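Glyco_hydro_cc domain-containing protein (Pseudomonas viridiflava, PDB 6UAV) probably hydrolyses internal beta-1,3-glucosidic linkages of beta-1,3-glucans, as an endo-beta-1,3-glucanase of glycoside hydrolase family GH128, subgroup II. Local coordinates at residues T183-W188 with Y223-G228. Residues are numbered along the deposited sequence; the frame is centred on the assembly and turned at random.
Sequences TEFANW and YAWFTG
Phe185 lies against Trp225 and Tyr223 where two parallel strands of a TIM barrel, 180-185 and 220-225, run out into their C-terminal loops. Helix 200-216 makes the crossover between them, and the pair illustrates how aromatic side chains pack two adjoining strand ends together alongside two backbone bonds, one strong and one weak. Phe226 N donates a nearly straight bond to Phe185 O (3.0 Å), whereas the preceding link, from Phe185 N to Ala224 O, is weak.

The Phe185 ring touches two residues of the partner strand. Trp225 points the edge of its six-membered ring at one face of Phe185, an edge-to-face pair with centroids 5.1 Å apart and planes at 78°. At the far end of the phenyl ring, CE1 and CZ make an oblique contact with Tyr223 CD1, each at 3.6 Å. The first torsion of Phe185 (chi1 72°) sets CG between the backbone N and carbonyl carbon and swings the ring over this strand. Trp225 in turn offers one indole face to residues 183-188: Phe185 O lies above it, offset toward the rim, and Ala186 CA makes a CH-pi contact 3.9 Å from the six-ring centroid. Met207 and Gln203 of helix 200-216 also touch this indole, tying the cluster to the outer helix layer.

Phe226 places its ring on the other side of the backbone from the Trp225 indole, at the C-terminal end of the strands. There Glu184, whose carboxylate is hydrogen-bonded to Tyr162 and Trp31, only brushes the phenyl ring, while Trp188 CZ2 comes within 3.6 Å of Phe226 CD1, the two rings meeting obliquely. The cis peptide bond before Thr227 follows at once, and Thr227 CB sits 3.5 Å above the plane of the Phe226 ring, over its centre.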
ATOM      1  N   THR A 183      -2.614  -1.512  -0.776  1.00 10.99           N
ATOM      2  CA  THR A 183      -1.893  -0.328  -0.238  1.00 10.86           C
ATOM      3  C   THR A 183      -2.224   0.945  -1.013  1.00 10.82           C
ATOM      4  O   THR A 183      -1.722   2.006  -0.670  1.00 10.23           O
ATOM      5  CB  THR A 183      -0.390  -0.625  -0.180  1.00 10.90           C
ATOM      6  OG1 THR A 183       0.020  -1.034  -1.485  1.00 10.66           O
ATOM      7  CG2 THR A 183      -0.100  -1.697   0.840  1.00 11.02           C
ATOM      8  N   GLU A 184      -3.028   0.827  -2.054  1.00 10.90           N
ATOM      9  CA  GLU A 184      -3.670   1.973  -2.728  1.00 10.91           C
ATOM     10  C   GLU A 184      -5.018   1.477  -3.240  1.00 10.73           C
ATOM     11  O   GLU A 184      -5.095   0.443  -3.971  1.00 10.54           O
ATOM     12  CB  GLU A 184      -2.943   2.536  -3.952  1.00 10.84           C
ATOM     13  CG  GLU A 184      -1.528   2.995  -3.674  1.00 11.46           C
ATOM     14  CD  GLU A 184      -0.784   3.526  -4.863  1.00 11.22           C
ATOM     15  OE1 GLU A 184      -1.411   3.856  -5.919  1.00 11.64           O
ATOM     16  OE2 GLU A 184       0.490   3.587  -4.782  1.00 12.30           O
ATOM     17  N   PHE A 185      -6.079   2.199  -2.890  1.00 10.83           N
ATOM     18  CA  PHE A 185      -7.403   1.973  -3.509  1.00 11.23           C
ATOM     19  C   PHE A 185      -8.266   3.211  -3.397  1.00 11.82           C
ATOM     20  O   PHE A 185      -8.044   4.087  -2.578  1.00 11.26           O
ATOM     21  CB  PHE A 185      -8.140   0.769  -2.936  1.00 11.47           C
ATOM     22  CG  PHE A 185      -8.681   0.904  -1.551  1.00 11.39           C
ATOM     23  CD1 PHE A 185      -7.846   1.067  -0.473  1.00 11.25           C
ATOM     24  CD2 PHE A 185     -10.056   0.950  -1.341  1.00 11.84           C
ATOM     25  CE1 PHE A 185      -8.340   1.207   0.816  1.00 11.43           C
ATOM     26  CE2 PHE A 185     -10.556   1.047  -0.060  1.00 11.99           C
ATOM     27  CZ  PHE A 185      -9.701   1.203   1.007  1.00 12.15           C
ATOM     28  N   ALA A 186      -9.171   3.279  -4.358  1.00 12.11           N
ATOM     29  CA  ALA A 186     -10.235   4.290  -4.509  1.00 13.06           C
ATOM     30  C   ALA A 186     -10.993   3.826  -5.735  1.00 13.70           C
ATOM     31  O   ALA A 186     -10.451   2.950  -6.466  1.00 14.06           O
ATOM     32  CB  ALA A 186      -9.586   5.641  -4.690  1.00 12.57           C
ATOM     33  N   ASN A 187     -12.149   4.397  -6.052  1.00 13.45           N
ATOM     34  CA  ASN A 187     -12.726   4.100  -7.373  1.00 13.61           C
ATOM     35  C   ASN A 187     -12.655   5.310  -8.295  1.00 13.61           C
ATOM     36  O   ASN A 187     -13.343   6.298  -8.043  1.00 14.40           O
ATOM     37  CB  ASN A 187     -14.162   3.604  -7.254  1.00 14.49           C
ATOM     38  CG  ASN A 187     -14.624   2.889  -8.509  1.00 14.95           C
ATOM     39  OD1 ASN A 187     -14.222   3.252  -9.634  1.00 14.52           O
ATOM     40  ND2 ASN A 187     -15.429   1.848  -8.306  1.00 14.86           N
ATOM     41  N   TRP A 188     -11.857   5.195  -9.351  1.00 13.54           N
ATOM     42  CA  TRP A 188     -11.613   6.248 -10.357  1.00 14.33           C
ATOM     43  C   TRP A 188     -12.211   5.857 -11.695  1.00 14.81           C
ATOM     44  O   TRP A 188     -11.807   6.414 -12.726  1.00 15.63           O
ATOM     45  CB  TRP A 188     -10.106   6.499 -10.448  1.00 14.11           C
ATOM     46  CG  TRP A 188      -9.528   7.202  -9.254  1.00 13.86           C
ATOM     47  CD1 TRP A 188     -10.065   7.377  -8.005  1.00 14.24           C
ATOM     48  CD2 TRP A 188      -8.208   7.767  -9.201  1.00 13.83           C
ATOM     49  NE1 TRP A 188      -9.182   8.061  -7.195  1.00 13.91           N
ATOM     50  CE2 TRP A 188      -8.046   8.339  -7.923  1.00 13.57           C
ATOM     51  CE3 TRP A 188      -7.187   7.893 -10.153  1.00 14.25           C
ATOM     52  CZ2 TRP A 188      -6.843   8.947  -7.542  1.00 13.88           C
ATOM     53  CZ3 TRP A 188      -6.035   8.571  -9.800  1.00 14.51           C
ATOM     54  CH2 TRP A 188      -5.868   9.078  -8.513  1.00 14.28           C
ATOM     55  N   TYR A 223      -5.083  -2.013   4.616  1.00 11.84           N
ATOM     56  CA  TYR A 223      -5.380  -1.289   3.374  1.00 11.19           C
ATOM     57  C   TYR A 223      -5.076   0.186   3.587  1.00 10.86           C
ATOM     58  O   TYR A 223      -5.081   0.658   4.695  1.00 10.95           O
ATOM     59  CB  TYR A 223      -6.829  -1.511   2.905  1.00 11.38           C
ATOM     60  CG  TYR A 223      -7.893  -1.223   3.931  1.00 11.37           C
ATOM     61  CD1 TYR A 223      -8.309   0.071   4.185  1.00 11.38           C
ATOM     62  CD2 TYR A 223      -8.438  -2.221   4.698  1.00 12.23           C
ATOM     63  CE1 TYR A 223      -9.319   0.365   5.076  1.00 11.79           C
ATOM     64  CE2 TYR A 223      -9.391  -1.939   5.661  1.00 12.37           C
ATOM     65  CZ  TYR A 223      -9.791  -0.638   5.895  1.00 12.01           C
ATOM     66  OH  TYR A 223     -10.707  -0.294   6.845  1.00 13.29           O
ATOM     67  N   ALA A 224      -4.906   0.880   2.473  1.00 10.12           N
ATOM     68  CA  ALA A 224      -4.618   2.301   2.517  1.00 10.50           C
ATOM     69  C   ALA A 224      -5.324   3.003   1.379  1.00 10.77           C
ATOM     70  O   ALA A 224      -5.091   2.688   0.204  1.00 10.59           O
ATOM     71  CB  ALA A 224      -3.146   2.498   2.431  1.00 10.72           C
ATOM     72  N   TRP A 225      -6.127   3.975   1.780  1.00 11.29           N
ATOM     73  CA  TRP A 225      -6.875   4.808   0.821  1.00 11.40           C
ATOM     74  C   TRP A 225      -5.929   5.769   0.104  1.00 10.99           C
ATOM     75  O   TRP A 225      -5.083   6.452   0.767  1.00 10.97           O
ATOM     76  CB  TRP A 225      -8.022   5.544   1.530  1.00 12.54           C
ATOM     77  CG  TRP A 225      -8.870   6.361   0.610  1.00 12.70           C
ATOM     78  CD1 TRP A 225      -8.719   7.668   0.257  1.00 13.13           C
ATOM     79  CD2 TRP A 225      -9.983   5.868  -0.141  1.00 13.07           C
ATOM     80  NE1 TRP A 225      -9.683   8.040  -0.644  1.00 13.64           N
ATOM     81  CE2 TRP A 225     -10.495   6.949  -0.888  1.00 13.52           C
ATOM     82  CE3 TRP A 225     -10.629   4.636  -0.186  1.00 13.32           C
ATOM     83  CZ2 TRP A 225     -11.553   6.785  -1.782  1.00 13.90           C
ATOM     84  CZ3 TRP A 225     -11.736   4.501  -0.999  1.00 13.42           C
ATOM     85  CH2 TRP A 225     -12.172   5.554  -1.801  1.00 13.63           C
ATOM     86  N   PHE A 226      -6.172   5.964  -1.182  1.00 11.06           N
ATOM     87  CA  PHE A 226      -5.486   7.000  -1.985  1.00 11.03           C
ATOM     88  C   PHE A 226      -6.475   8.159  -2.180  1.00 11.32           C
ATOM     89  O   PHE A 226      -7.465   7.963  -2.880  1.00 12.09           O
ATOM     90  CB  PHE A 226      -5.001   6.439  -3.317  1.00 11.66           C
ATOM     91  CG  PHE A 226      -4.077   7.386  -4.007  1.00 11.71           C
ATOM     92  CD1 PHE A 226      -4.606   8.388  -4.785  1.00 12.19           C
ATOM     93  CD2 PHE A 226      -2.715   7.390  -3.759  1.00 12.22           C
ATOM     94  CE1 PHE A 226      -3.796   9.323  -5.383  1.00 12.62           C
ATOM     95  CE2 PHE A 226      -1.883   8.312  -4.360  1.00 12.22           C
ATOM     96  CZ  PHE A 226      -2.440   9.261  -5.183  1.00 12.17           C
ATOM     97  N   THR A 227      -6.262   9.335  -1.555  1.00 11.78           N
ATOM     98  CA  THR A 227      -5.088   9.744  -0.779  1.00 11.90           C
ATOM     99  C   THR A 227      -5.441  10.891   0.175  1.00 12.03           C
ATOM    100  O   THR A 227      -6.636  11.227   0.339  1.00 12.41           O
ATOM    101  CB  THR A 227      -3.959  10.221  -1.707  1.00 12.38           C
ATOM    102  OG1 THR A 227      -2.744  10.546  -1.016  1.00 12.54           O
ATOM    103  CG2 THR A 227      -4.390  11.419  -2.537  1.00 12.77           C
ATOM    104  N   GLY A 228      -4.440  11.482   0.833  1.00 12.74           N
ATOM    105  CA  GLY A 228      -4.704  12.604   1.761  1.00 13.64           C
ATOM    106  C   GLY A 228      -5.281  13.800   1.004  1.00 14.15           C
ATOM    107  O   GLY A 228      -6.380  14.253   1.268  1.00 14.36           O
TER